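Local coordinates for ancestral D-type dye decolorizing peroxidase (Geotrichum candidum, PDB 7ANV), which probably uses hydrogen peroxide to oxidise dyes and related substrates at a bound haem, as other dye-decolorizing peroxidases do, at residues N320-H325 and D351-S356; I302-D307 and Q334-F339; A288-R293 and F430-G435; V250-Q255 and N403-I408. One frame throughout, in Å; residues are numbered along the deposited sequence.

Interaction 1: residues N320-H325 and D351-S356; sequences NFRFDH and DLEDAS
The loops 320-325 and 351-356 come nearest at Phe323 and Asp351, whose CA atoms are 7.1 Å apart, so side chains and a water span the gap. Arg322 has its CG wedged between the backbone N and the carbonyl carbon (chi1 68°), and its chain bends at chi3. The guanidinium thus meets Glu353 with an edge. NH2 of Arg322 gives a weak hydrogen bond to OE1 of Glu353 at 3.4 Å, as part of a salt bridge. The two flat groups are nearly coplanar, 14° apart. NH1 of Arg322 reaches OD2 of Asp324 at 3.7 Å, a long salt bridge. Arg322 has a second conformer, so both pairings hold for the one described and are doubtful as permanent links. A water makes the second link: it donates to O of Phe323 and to OD1 of Asp351, both at 2.7 Å. OD2 of Asp351 is paired with Arg344. The contact joins the loops before and after helix 342-346, in the C-terminal Dyp-type peroxidase region, with the Phe323 side chain about 6 Å from the haem. The long distances and partly exposed setting suggest that each charge pairing is modest in strength, while the water satisfies two acceptors at once.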
# COMPACT_ATOMS: atom_id res chain seq x y z
N ASN A 320 -15.03 -13.36 1.24
CA ASN A 320 -16.09 -13.71 2.21
C ASN A 320 -15.53 -14.63 3.28
O ASN A 320 -15.90 -15.85 3.32
CB ASN A 320 -17.29 -14.33 1.52
CG ASN A 320 -18.48 -14.40 2.44
OD1 ASN A 320 -18.50 -13.75 3.48
ND2 ASN A 320 -19.45 -15.21 2.10
N PHE A 321 -14.63 -14.12 4.11
CA PHE A 321 -14.03 -14.89 5.24
C PHE A 321 -13.68 -13.90 6.34
O PHE A 321 -13.53 -12.67 6.04
CB PHE A 321 -12.79 -15.68 4.81
CG PHE A 321 -11.68 -14.82 4.26
CD1 PHE A 321 -11.70 -14.40 2.94
CD2 PHE A 321 -10.62 -14.39 5.07
CE1 PHE A 321 -10.72 -13.58 2.43
CE2 PHE A 321 -9.66 -13.53 4.56
CZ PHE A 321 -9.68 -13.14 3.23
N ARG A 322 -13.53 -14.39 7.57
CA ARG A 322 -13.14 -13.50 8.69
C ARG A 322 -12.23 -14.20 9.70
O ARG A 322 -12.03 -13.61 10.76
CB ARG A 322 -14.42 -12.97 9.33
CG ARG A 322 -15.24 -14.02 10.06
CD ARG A 322 -16.57 -13.40 10.47
NE ARG A 322 -16.32 -12.26 11.33
CZ ARG A 322 -16.55 -12.22 12.64
NH1 ARG A 322 -17.04 -13.28 13.24
NH2 ARG A 322 -16.27 -11.12 13.33
N PHE A 323 -11.68 -15.38 9.39
CA PHE A 323 -10.86 -16.18 10.34
C PHE A 323 -11.75 -16.57 11.54
O PHE A 323 -11.35 -16.39 12.69
CB PHE A 323 -9.61 -15.38 10.78
CG PHE A 323 -8.83 -14.74 9.66
CD1 PHE A 323 -8.37 -15.49 8.60
CD2 PHE A 323 -8.57 -13.37 9.66
CE1 PHE A 323 -7.69 -14.91 7.54
CE2 PHE A 323 -7.86 -12.79 8.62
CZ PHE A 323 -7.39 -13.57 7.57
N ASP A 324 -12.97 -17.04 11.29
CA ASP A 324 -13.91 -17.36 12.41
C ASP A 324 -14.21 -18.85 12.52
O ASP A 324 -15.09 -19.19 13.39
CB ASP A 324 -15.22 -16.57 12.33
CG ASP A 324 -16.04 -16.85 11.08
OD1 ASP A 324 -15.60 -17.72 10.27
OD2 ASP A 324 -17.12 -16.19 10.93
N HIS A 325 -13.61 -19.73 11.72
CA HIS A 325 -13.94 -21.19 11.83
C HIS A 325 -12.75 -22.02 11.38
O HIS A 325 -12.74 -22.49 10.24
CB HIS A 325 -15.19 -21.56 10.98
CG HIS A 325 -16.50 -21.39 11.67
ND1 HIS A 325 -17.24 -20.20 11.61
CD2 HIS A 325 -17.25 -22.25 12.40
CE1 HIS A 325 -18.36 -20.33 12.30
NE2 HIS A 325 -18.40 -21.58 12.78
N ASP A 351 -10.02 -11.62 14.39
CA ASP A 351 -8.98 -11.61 15.45
C ASP A 351 -9.14 -10.39 16.36
O ASP A 351 -8.65 -10.45 17.53
CB ASP A 351 -7.57 -11.64 14.86
CG ASP A 351 -7.20 -12.93 14.17
OD1 ASP A 351 -8.02 -13.86 14.22
OD2 ASP A 351 -6.10 -12.97 13.54
N LEU A 352 -9.79 -9.34 15.88
CA LEU A 352 -10.06 -8.16 16.72
C LEU A 352 -11.55 -7.86 16.74
O LEU A 352 -11.97 -7.37 17.76
CB LEU A 352 -9.34 -6.93 16.17
CG LEU A 352 -7.82 -6.98 16.26
CD1 LEU A 352 -7.24 -5.68 15.81
CD2 LEU A 352 -7.35 -7.32 17.66
N GLU A 353 -12.31 -8.26 15.72
CA GLU A 353 -13.77 -7.92 15.57
C GLU A 353 -14.50 -8.74 16.63
O GLU A 353 -14.87 -9.89 16.39
CB GLU A 353 -14.32 -8.14 14.15
CG GLU A 353 -13.72 -7.30 13.03
CD GLU A 353 -14.02 -7.79 11.60
OE1 GLU A 353 -14.58 -8.92 11.44
OE2 GLU A 353 -13.71 -7.04 10.65
N ASP A 354 -14.54 -8.09 17.80
CA ASP A 354 -14.97 -8.36 19.19
C ASP A 354 -14.96 -6.97 19.85
O ASP A 354 -15.78 -6.72 20.74
CB ASP A 354 -13.96 -9.29 19.84
CG ASP A 354 -14.52 -10.15 20.95
OD1 ASP A 354 -14.43 -9.73 22.10
OD2 ASP A 354 -15.01 -11.26 20.66
N ALA A 355 -14.01 -6.12 19.40
CA ALA A 355 -13.77 -4.71 19.72
C ALA A 355 -14.78 -3.85 18.95
O ALA A 355 -15.41 -4.38 18.01
CB ALA A 355 -12.38 -4.33 19.28
N SER A 356 -14.78 -2.55 19.23
CA SER A 356 -15.83 -1.65 18.69
C SER A 356 -15.70 -1.51 17.17
O SER A 356 -14.60 -1.49 16.61
CB SER A 356 -15.82 -0.31 19.37
OG SER A 356 -14.63 0.40 19.06
O HOH W 1 -10.41 -15.00 14.76

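Interaction 2: residues I302-D307 and Q334-F339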
# COMPACT_ATOMS: atom_id res chain seq x y z
N ILE A 302 -10.79 -19.76 3.01
CA ILE A 302 -11.90 -20.44 2.30
C ILE A 302 -11.38 -21.77 1.75
O ILE A 302 -12.13 -22.77 1.88
CB ILE A 302 -12.53 -19.55 1.24
CG1 ILE A 302 -13.09 -18.29 1.88
CG2 ILE A 302 -13.58 -20.33 0.48
CD1 ILE A 302 -13.81 -17.39 0.93
N THR A 303 -10.20 -21.78 1.13
CA THR A 303 -9.68 -22.98 0.43
C THR A 303 -8.26 -23.23 0.89
O THR A 303 -7.32 -22.76 0.27
CB THR A 303 -9.88 -22.89 -1.08
OG1 THR A 303 -9.44 -24.13 -1.68
CG2 THR A 303 -9.25 -21.68 -1.73
N PRO A 304 -8.08 -23.88 2.07
CA PRO A 304 -6.78 -23.85 2.74
C PRO A 304 -5.71 -24.72 2.08
O PRO A 304 -4.56 -24.36 2.13
CB PRO A 304 -7.06 -24.32 4.17
CG PRO A 304 -8.41 -25.01 4.07
CD PRO A 304 -9.17 -24.31 2.96
N LEU A 305 -6.10 -25.78 1.39
CA LEU A 305 -5.11 -26.80 0.97
C LEU A 305 -5.07 -27.00 -0.55
O LEU A 305 -4.26 -27.83 -1.02
CB LEU A 305 -5.40 -28.09 1.74
CG LEU A 305 -5.13 -28.00 3.24
CD1 LEU A 305 -5.35 -29.33 3.94
CD2 LEU A 305 -3.72 -27.51 3.54
N GLN A 306 -5.80 -26.21 -1.32
CA GLN A 306 -5.75 -26.25 -2.80
C GLN A 306 -6.14 -24.85 -3.30
O GLN A 306 -6.95 -24.19 -2.66
CB GLN A 306 -6.71 -27.29 -3.40
CG GLN A 306 -8.17 -27.14 -3.00
CD GLN A 306 -9.02 -28.37 -3.28
OE1 GLN A 306 -8.63 -29.24 -4.05
NE2 GLN A 306 -10.15 -28.50 -2.62
N ASP A 307 -5.62 -24.48 -4.45
CA ASP A 307 -6.09 -23.24 -5.12
C ASP A 307 -7.55 -23.47 -5.56
O ASP A 307 -7.97 -24.64 -5.69
CB ASP A 307 -5.16 -22.95 -6.30
CG ASP A 307 -5.34 -21.59 -6.92
OD1 ASP A 307 -6.09 -20.77 -6.35
OD2 ASP A 307 -4.63 -21.36 -7.90
N GLN A 334 -4.50 -22.05 13.74
CA GLN A 334 -3.79 -21.63 12.49
C GLN A 334 -3.96 -22.71 11.42
O GLN A 334 -3.25 -22.66 10.40
CB GLN A 334 -2.32 -21.36 12.80
CG GLN A 334 -2.14 -20.25 13.81
CD GLN A 334 -0.69 -19.85 13.92
OE1 GLN A 334 -0.18 -19.08 13.11
NE2 GLN A 334 0.01 -20.39 14.92
N THR A 335 -4.95 -23.61 11.55
CA THR A 335 -5.14 -24.69 10.57
C THR A 335 -5.32 -24.12 9.16
O THR A 335 -4.71 -24.64 8.19
CB THR A 335 -6.35 -25.55 10.95
OG1 THR A 335 -6.03 -26.18 12.20
CG2 THR A 335 -6.72 -26.56 9.89
N ARG A 336 -6.14 -23.07 9.00
CA ARG A 336 -6.51 -22.57 7.65
C ARG A 336 -5.62 -21.40 7.24
O ARG A 336 -5.29 -21.31 6.06
CB ARG A 336 -7.98 -22.16 7.61
CG ARG A 336 -8.90 -23.27 8.10
CD ARG A 336 -10.36 -22.84 8.13
NE ARG A 336 -10.88 -22.72 6.79
CZ ARG A 336 -11.41 -23.74 6.10
NH1 ARG A 336 -11.40 -24.98 6.56
NH2 ARG A 336 -11.91 -23.52 4.90
N CYS A 337 -5.25 -20.53 8.17
CA CYS A 337 -4.39 -19.36 7.87
C CYS A 337 -3.51 -19.07 9.07
O CYS A 337 -4.01 -18.85 10.17
CB CYS A 337 -5.26 -18.15 7.58
SG CYS A 337 -4.34 -16.71 7.02
N PRO A 338 -2.19 -19.03 8.88
CA PRO A 338 -1.31 -18.63 9.98
C PRO A 338 -1.69 -17.22 10.47
O PRO A 338 -2.07 -16.37 9.67
CB PRO A 338 0.08 -18.67 9.37
CG PRO A 338 -0.09 -19.62 8.21
CD PRO A 338 -1.46 -19.37 7.65
N PHE A 339 -1.53 -16.95 11.76
CA PHE A 339 -1.74 -15.58 12.30
C PHE A 339 -0.87 -14.57 11.54
O PHE A 339 -1.31 -13.44 11.23
CB PHE A 339 -1.38 -15.49 13.78
CG PHE A 339 -2.40 -16.09 14.70
CD1 PHE A 339 -3.68 -15.54 14.79
CD2 PHE A 339 -2.12 -17.22 15.45
CE1 PHE A 339 -4.61 -16.07 15.66
CE2 PHE A 339 -3.07 -17.75 16.31
CZ PHE A 339 -4.31 -17.19 16.38
O HOH W 2 -3.73 -22.83 4.24
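Pro304 lies against one face of the Arg336 guanidinium. CG of Pro304 sits 3.7 Å above the plane, over its centre, and CD is 3.4 Å from NH2 of Arg336. The arginine leaves its backbone with CG beside the backbone N (chi1 -53°). It runs straight through chi2 and then bends at chi3 (71°). The bend folds the guanidinium over the proline ring, and the two side chains cross at a slant. CB of Pro304 rests 3.9 Å from CA of Arg336. NH2 of Arg336 also comes within 3.1 Å of O of Ile302, which lies near the guanidinium plane. NE of the arginine bonds to O of Asp301, just before 302-307. A water also donates to O of Pro304 at 2.7 Å and to O of Arg336 at 2.8 Å. Thr303 turns its OG1 to O of Gln306 and closes the 302-307 loop on itself. Replacing Arg336 with an alanine would probably leave the Pro304 ring without its cover and O of Asp301 without its side-chain donor. The chemistry is that of a cation joining two irregular loops, with apolar contact on its face and carbonyl oxygens about its rim.

Interaction 3: residues A288-R293 and F430-G435. With HEM (protoporphyrin IX containing Fe), chain B.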
# COMPACT_ATOMS: atom_id res chain seq x y z
N ALA A 288 1.29 -19.66 -0.28
CA ALA A 288 -0.11 -19.23 0.01
C ALA A 288 -0.26 -18.94 1.50
O ALA A 288 -1.02 -18.02 1.87
CB ALA A 288 -1.10 -20.28 -0.44
N ARG A 289 0.40 -19.72 2.34
CA ARG A 289 0.30 -19.53 3.80
C ARG A 289 1.18 -18.38 4.30
O ARG A 289 0.85 -17.90 5.40
CB ARG A 289 0.59 -20.84 4.49
CG ARG A 289 -0.51 -21.86 4.22
CD ARG A 289 -0.28 -23.15 4.97
NE ARG A 289 -0.29 -23.18 6.43
CZ ARG A 289 -1.37 -23.28 7.20
NH1 ARG A 289 -2.58 -23.28 6.67
NH2 ARG A 289 -1.22 -23.37 8.51
N LEU A 290 2.16 -17.88 3.53
CA LEU A 290 2.87 -16.64 3.90
C LEU A 290 2.01 -15.40 3.62
O LEU A 290 2.10 -14.41 4.38
CB LEU A 290 4.20 -16.52 3.11
CG LEU A 290 5.24 -17.62 3.33
CD1 LEU A 290 6.55 -17.22 2.66
CD2 LEU A 290 5.46 -17.90 4.79
N VAL A 291 1.19 -15.43 2.57
CA VAL A 291 0.40 -14.25 2.15
C VAL A 291 -1.01 -14.31 2.76
O VAL A 291 -1.52 -13.26 3.11
CB VAL A 291 0.34 -14.17 0.61
CG1 VAL A 291 -0.60 -13.09 0.12
CG2 VAL A 291 1.72 -13.93 0.02
N GLY A 292 -1.66 -15.48 2.78
CA GLY A 292 -3.06 -15.59 3.15
C GLY A 292 -3.96 -15.83 1.95
O GLY A 292 -5.16 -16.07 2.15
N ARG A 293 -3.37 -15.84 0.75
CA ARG A 293 -4.10 -16.17 -0.50
C ARG A 293 -3.16 -17.01 -1.35
O ARG A 293 -1.96 -16.73 -1.33
CB ARG A 293 -4.51 -14.91 -1.27
CG ARG A 293 -5.53 -14.02 -0.59
CD ARG A 293 -5.86 -12.80 -1.42
NE ARG A 293 -6.82 -11.95 -0.71
CZ ARG A 293 -8.13 -12.09 -0.70
NH1 ARG A 293 -8.73 -13.00 -1.45
NH2 ARG A 293 -8.87 -11.30 0.07
N PHE A 430 6.64 -12.78 12.80
CA PHE A 430 6.60 -11.57 11.93
C PHE A 430 5.81 -11.87 10.67
O PHE A 430 5.86 -12.97 10.11
CB PHE A 430 8.02 -11.17 11.56
CG PHE A 430 8.77 -10.57 12.72
CD1 PHE A 430 9.40 -11.35 13.67
CD2 PHE A 430 8.84 -9.19 12.85
CE1 PHE A 430 10.11 -10.77 14.72
CE2 PHE A 430 9.50 -8.62 13.93
CZ PHE A 430 10.10 -9.40 14.87
N ASP A 431 5.20 -10.82 10.14
CA ASP A 431 4.71 -10.80 8.75
C ASP A 431 5.90 -11.15 7.86
O ASP A 431 6.93 -10.46 7.90
CB ASP A 431 4.16 -9.41 8.42
CG ASP A 431 3.56 -9.27 7.04
OD1 ASP A 431 4.23 -9.71 6.07
OD2 ASP A 431 2.47 -8.68 6.97
N PRO A 432 5.85 -12.28 7.13
CA PRO A 432 7.02 -12.71 6.37
C PRO A 432 7.30 -11.86 5.12
O PRO A 432 8.44 -11.90 4.59
CB PRO A 432 6.63 -14.13 5.95
CG PRO A 432 5.16 -14.08 5.84
CD PRO A 432 4.69 -13.18 6.97
N ILE A 433 6.32 -11.04 4.71
CA ILE A 433 6.44 -10.15 3.53
C ILE A 433 7.04 -8.81 3.95
O ILE A 433 8.04 -8.45 3.33
CB ILE A 433 5.10 -10.00 2.80
CG1 ILE A 433 4.45 -11.37 2.52
CG2 ILE A 433 5.25 -9.17 1.54
CD1 ILE A 433 5.28 -12.31 1.66
N ILE A 434 6.48 -8.12 4.94
CA ILE A 434 6.83 -6.73 5.30
C ILE A 434 7.34 -6.61 6.74
O ILE A 434 7.76 -5.50 7.09
CB ILE A 434 5.65 -5.78 5.05
CG1 ILE A 434 4.45 -6.12 5.91
CG2 ILE A 434 5.32 -5.72 3.55
CD1 ILE A 434 3.45 -4.97 6.06
N GLY A 435 7.27 -7.66 7.55
CA GLY A 435 7.61 -7.56 8.99
C GLY A 435 9.07 -7.24 9.18
O GLY A 435 9.90 -7.90 8.52
CHA HEM B . -2.98 -7.22 0.88
CHB HEM B . 1.35 -8.07 -1.13
CHC HEM B . 3.21 -4.29 1.38
CHD HEM B . -1.05 -3.77 3.64
C1A HEM B . -1.95 -7.76 0.11
C2A HEM B . -2.10 -8.84 -0.79
C3A HEM B . -0.89 -9.10 -1.34
C4A HEM B . 0.02 -8.15 -0.81
CMA HEM B . -0.55 -10.16 -2.38
CAA HEM B . -3.37 -9.65 -1.04
CBA HEM B . -4.39 -9.00 -1.96
CGA HEM B . -5.57 -8.41 -1.25
O1A HEM B . -6.14 -8.91 -0.26
O2A HEM B . -6.02 -7.41 -1.70
C1B HEM B . 2.23 -7.10 -0.61
C2B HEM B . 3.59 -6.97 -1.01
C3B HEM B . 4.13 -5.91 -0.33
C4B HEM B . 3.03 -5.37 0.52
CMB HEM B . 4.33 -7.84 -1.99
CAB HEM B . 5.47 -5.29 -0.40
CBB HEM B . 6.33 -5.41 -1.44
C1C HEM B . 2.21 -3.82 2.25
C2C HEM B . 2.36 -2.82 3.22
C3C HEM B . 1.15 -2.71 3.88
C4C HEM B . 0.26 -3.65 3.28
CMC HEM B . 3.64 -2.03 3.48
CAC HEM B . 0.73 -1.85 4.99
CBC HEM B . 1.59 -1.32 5.85
C1D HEM B . -1.92 -4.65 3.00
C2D HEM B . -3.35 -4.67 3.36
C3D HEM B . -3.87 -5.65 2.59
C4D HEM B . -2.77 -6.21 1.78
CMD HEM B . -4.12 -3.81 4.35
CAD HEM B . -5.32 -6.08 2.56
CBD HEM B . -5.67 -7.08 3.68
CGD HEM B . -7.14 -7.38 3.71
O1D HEM B . -7.45 -8.59 3.80
O2D HEM B . -8.00 -6.47 3.70
NA HEM B . -0.64 -7.32 0.09
NB HEM B . 1.94 -6.13 0.27
NC HEM B . 0.94 -4.36 2.33
ND HEM B . -1.59 -5.60 2.09
FE HEM B . 0.12 -5.91 1.24
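A backbone oxygen makes the closest approach here: O of Leu290, near the end of helix 279-291, lies 3.4 Å from CG of Pro432. The proline ring also meets the leucine side chain, with its CG 3.8 Å from CB of Leu290 and close to CD2. One step on, CG2 of Val291 touches CD1 of Ile433 at 4.2 Å. Val291 has CG1 opposite its backbone N (chi1 172°), which directs that methyl to the haem methyl CMA and leaves CG2 for the isoleucine. The helix stops at Gly292, whose positive phi (106°) suits glycine. The 430-435 loop is shaped by an Asx turn. OD1 of Asp431 accepts from N of Ile433 nearly along its C-O axis and from N of Ile434 from above the carboxylate plane. His342 holds the other oxygen, OD2. This turn sets two isoleucines on the haem: CG2 of Ile434 is 3.3 Å from the meso carbon CHC, and CG2 of Ile433 is 3.8 Å from C2B. Beyond the helix, Arg293 extends to a haem propionate, and its NE bonds to O1A at 3.1 Å. A leucine in place of Arg293 would probably leave this propionate oxygen without that donor, and the carbonyls of Gly297 and Asn318 without their guanidinium partner. Leu290 also packs on Phe261 and Leu265 of helix 258-267.

Interaction 4: residues V250-Q255 and N403-I408. With HEM (protoporphyrin IX containing Fe), chain B.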
# COMPACT_ATOMS: atom_id res chain seq x y z
N VAL A 250 0.53 7.86 1.96
CA VAL A 250 1.81 7.22 2.35
C VAL A 250 2.43 6.61 1.10
O VAL A 250 1.80 5.74 0.48
CB VAL A 250 1.60 6.14 3.42
CG1 VAL A 250 2.91 5.40 3.66
CG2 VAL A 250 1.00 6.72 4.70
N PHE A 251 3.67 7.00 0.80
CA PHE A 251 4.47 6.41 -0.29
C PHE A 251 5.63 5.62 0.30
O PHE A 251 6.38 6.18 1.08
CB PHE A 251 4.92 7.49 -1.28
CG PHE A 251 5.60 6.91 -2.49
CD1 PHE A 251 6.95 6.59 -2.44
CD2 PHE A 251 4.90 6.72 -3.68
CE1 PHE A 251 7.57 6.01 -3.55
CE2 PHE A 251 5.52 6.13 -4.78
CZ PHE A 251 6.85 5.79 -4.71
N ARG A 252 5.80 4.38 -0.12
CA ARG A 252 6.99 3.58 0.17
C ARG A 252 7.48 2.87 -1.09
O ARG A 252 6.70 2.17 -1.73
CB ARG A 252 6.69 2.49 1.21
CG ARG A 252 6.10 2.99 2.51
CD ARG A 252 7.15 3.30 3.53
NE ARG A 252 7.72 2.10 4.10
CZ ARG A 252 8.88 2.02 4.77
NH1 ARG A 252 9.71 3.05 4.87
NH2 ARG A 252 9.20 0.86 5.35
N LYS A 253 8.73 3.08 -1.42
CA LYS A 253 9.41 2.28 -2.46
C LYS A 253 9.93 1.00 -1.81
O LYS A 253 10.83 1.09 -0.95
CB LYS A 253 10.52 3.08 -3.14
CG LYS A 253 11.20 2.29 -4.24
CD LYS A 253 12.39 2.96 -4.88
CE LYS A 253 13.09 1.95 -5.77
NZ LYS A 253 14.33 2.47 -6.40
N LEU A 254 9.34 -0.14 -2.14
CA LEU A 254 9.65 -1.43 -1.49
C LEU A 254 10.26 -2.35 -2.56
O LEU A 254 9.53 -2.91 -3.41
CB LEU A 254 8.40 -2.06 -0.88
CG LEU A 254 7.71 -1.17 0.14
CD1 LEU A 254 6.44 -1.85 0.67
CD2 LEU A 254 8.66 -0.80 1.27
N GLN A 255 11.58 -2.48 -2.50
CA GLN A 255 12.31 -3.38 -3.43
C GLN A 255 11.96 -4.84 -3.09
O GLN A 255 11.95 -5.18 -1.89
CB GLN A 255 13.80 -3.14 -3.28
CG GLN A 255 14.57 -4.01 -4.25
CD GLN A 255 16.06 -3.91 -4.06
OE1 GLN A 255 16.55 -3.20 -3.18
NE2 GLN A 255 16.78 -4.66 -4.89
N ASN A 403 -3.10 5.80 12.74
CA ASN A 403 -4.14 4.76 12.92
C ASN A 403 -4.06 3.70 11.82
O ASN A 403 -4.50 2.57 12.06
CB ASN A 403 -5.55 5.35 12.91
CG ASN A 403 -5.88 6.10 14.18
OD1 ASN A 403 -5.16 6.00 15.16
ND2 ASN A 403 -6.97 6.85 14.16
N GLY A 404 -3.59 4.10 10.63
CA GLY A 404 -3.53 3.26 9.42
C GLY A 404 -2.16 2.68 9.19
O GLY A 404 -1.75 1.78 9.97
N PHE A 405 -1.48 3.16 8.15
CA PHE A 405 -0.16 2.63 7.73
C PHE A 405 0.73 2.36 8.96
O PHE A 405 1.30 1.27 9.07
CB PHE A 405 0.56 3.59 6.79
CG PHE A 405 1.98 3.19 6.56
CD1 PHE A 405 2.28 2.09 5.78
CD2 PHE A 405 3.01 3.86 7.16
CE1 PHE A 405 3.60 1.71 5.57
CE2 PHE A 405 4.32 3.50 6.93
CZ PHE A 405 4.62 2.40 6.16
N GLN A 406 0.94 3.34 9.83
CA GLN A 406 1.93 3.18 10.93
C GLN A 406 1.51 2.05 11.89
O GLN A 406 2.38 1.31 12.38
CB GLN A 406 2.10 4.45 11.74
CG GLN A 406 2.97 5.50 11.08
CD GLN A 406 3.11 6.70 11.99
OE1 GLN A 406 2.14 7.18 12.55
NE2 GLN A 406 4.33 7.17 12.20
N PHE A 407 0.23 1.98 12.21
CA PHE A 407 -0.29 0.98 13.17
C PHE A 407 -0.12 -0.41 12.56
O PHE A 407 0.35 -1.34 13.23
CB PHE A 407 -1.73 1.32 13.51
CG PHE A 407 -2.12 0.77 14.86
CD1 PHE A 407 -1.80 1.45 16.02
CD2 PHE A 407 -2.75 -0.46 14.95
CE1 PHE A 407 -2.16 0.94 17.26
CE2 PHE A 407 -3.09 -0.97 16.20
CZ PHE A 407 -2.77 -0.29 17.34
N ILE A 408 -0.55 -0.57 11.31
CA ILE A 408 -0.45 -1.84 10.57
C ILE A 408 1.00 -2.29 10.53
O ILE A 408 1.26 -3.47 10.91
CB ILE A 408 -1.05 -1.72 9.17
CG1 ILE A 408 -2.54 -1.40 9.26
CG2 ILE A 408 -0.78 -3.00 8.40
CD1 ILE A 408 -3.12 -0.92 7.94
CHA HEM B . -2.98 -7.22 0.88
CHB HEM B . 1.35 -8.07 -1.13
CHC HEM B . 3.21 -4.29 1.38
CHD HEM B . -1.05 -3.77 3.64
C1A HEM B . -1.95 -7.76 0.11
C2A HEM B . -2.10 -8.84 -0.79
C3A HEM B . -0.89 -9.10 -1.34
C4A HEM B . 0.02 -8.15 -0.81
CMA HEM B . -0.55 -10.16 -2.38
CAA HEM B . -3.37 -9.65 -1.04
CBA HEM B . -4.39 -9.00 -1.96
CGA HEM B . -5.57 -8.41 -1.25
O1A HEM B . -6.14 -8.91 -0.26
O2A HEM B . -6.02 -7.41 -1.70
C1B HEM B . 2.23 -7.10 -0.61
C2B HEM B . 3.59 -6.97 -1.01
C3B HEM B . 4.13 -5.91 -0.33
C4B HEM B . 3.03 -5.37 0.52
CMB HEM B . 4.33 -7.84 -1.99
CAB HEM B . 5.47 -5.29 -0.40
CBB HEM B . 6.33 -5.41 -1.44
C1C HEM B . 2.21 -3.82 2.25
C2C HEM B . 2.36 -2.82 3.22
C3C HEM B . 1.15 -2.71 3.88
C4C HEM B . 0.26 -3.65 3.28
CMC HEM B . 3.64 -2.03 3.48
CAC HEM B . 0.73 -1.85 4.99
CBC HEM B . 1.59 -1.32 5.85
C1D HEM B . -1.92 -4.65 3.00
C2D HEM B . -3.35 -4.67 3.36
C3D HEM B . -3.87 -5.65 2.59
C4D HEM B . -2.77 -6.21 1.78
CMD HEM B . -4.12 -3.81 4.35
CAD HEM B . -5.32 -6.08 2.56
CBD HEM B . -5.67 -7.08 3.68
CGD HEM B . -7.14 -7.38 3.71
O1D HEM B . -7.45 -8.59 3.80
O2D HEM B . -8.00 -6.47 3.70
NA HEM B . -0.64 -7.32 0.09
NB HEM B . 1.94 -6.13 0.27
NC HEM B . 0.94 -4.36 2.33
ND HEM B . -1.59 -5.60 2.09
FE HEM B . 0.12 -5.91 1.24
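One face of the Phe405 ring is occupied by a methyl of Val250. CG1 of Val250 stands 3.8 Å from the ring centroid and 11° off the normal, a CH-pi contact. It covers the centre of the face, while CG2 of Val250 meets CB of Phe405 at 3.8 Å. At the far end, CZ of Phe405 lies 3.7 Å from NE of Arg252, and the guanidinium and ring planes are 59° apart. Arg252 bends at chi2 and chi3, which brings CG and CD alongside CZ. Its guanidinium is engaged elsewhere, by Asp117 and Gln108. The haem vinyl carbon CBC approaches the ring obliquely, 3.5 Å from CD1 of Phe405. With chi1 at 170°, the ring swings to the far side of CB from its own backbone N, which places it between Val250 and this vinyl. CG2 of Ile408 meets the same haem CBC at 3.9 Å. CD1 of Leu254 meets haem CAB, of the other vinyl, at 3.7 Å. Strand 247-256 is a central strand of the antiparallel sheet, between strands 391-398 and 466-476. Helix 405-413 begins against this sheet, where Phe405 also meets Cys396 and Tyr473 of those two neighbours.

How the interactions relate
Interactions 3 and 4 both touch the haem. Their centres are 16 Å apart and their nearest atoms about 5 Å. Interaction 3 supplies contacts to the porphyrin and a propionate, while interaction 4 packs on the vinyl groups. Interactions 1 and 2 lie farther out, though the Phe323 side chain is still about 6 Å from the haem. The centres of interactions 1 and 2 are 15 Å apart, and CE1 of Phe323 lies 3.8 Å from SG of Cys337. Arg289 of interaction 3 reaches O of Gln334 and O of Thr335 in interaction 2, at 2.9 and 3.0 Å from its NH2 and NH1. CZ of Phe321 packs on NH2 of Arg293, linking interactions 1 and 3.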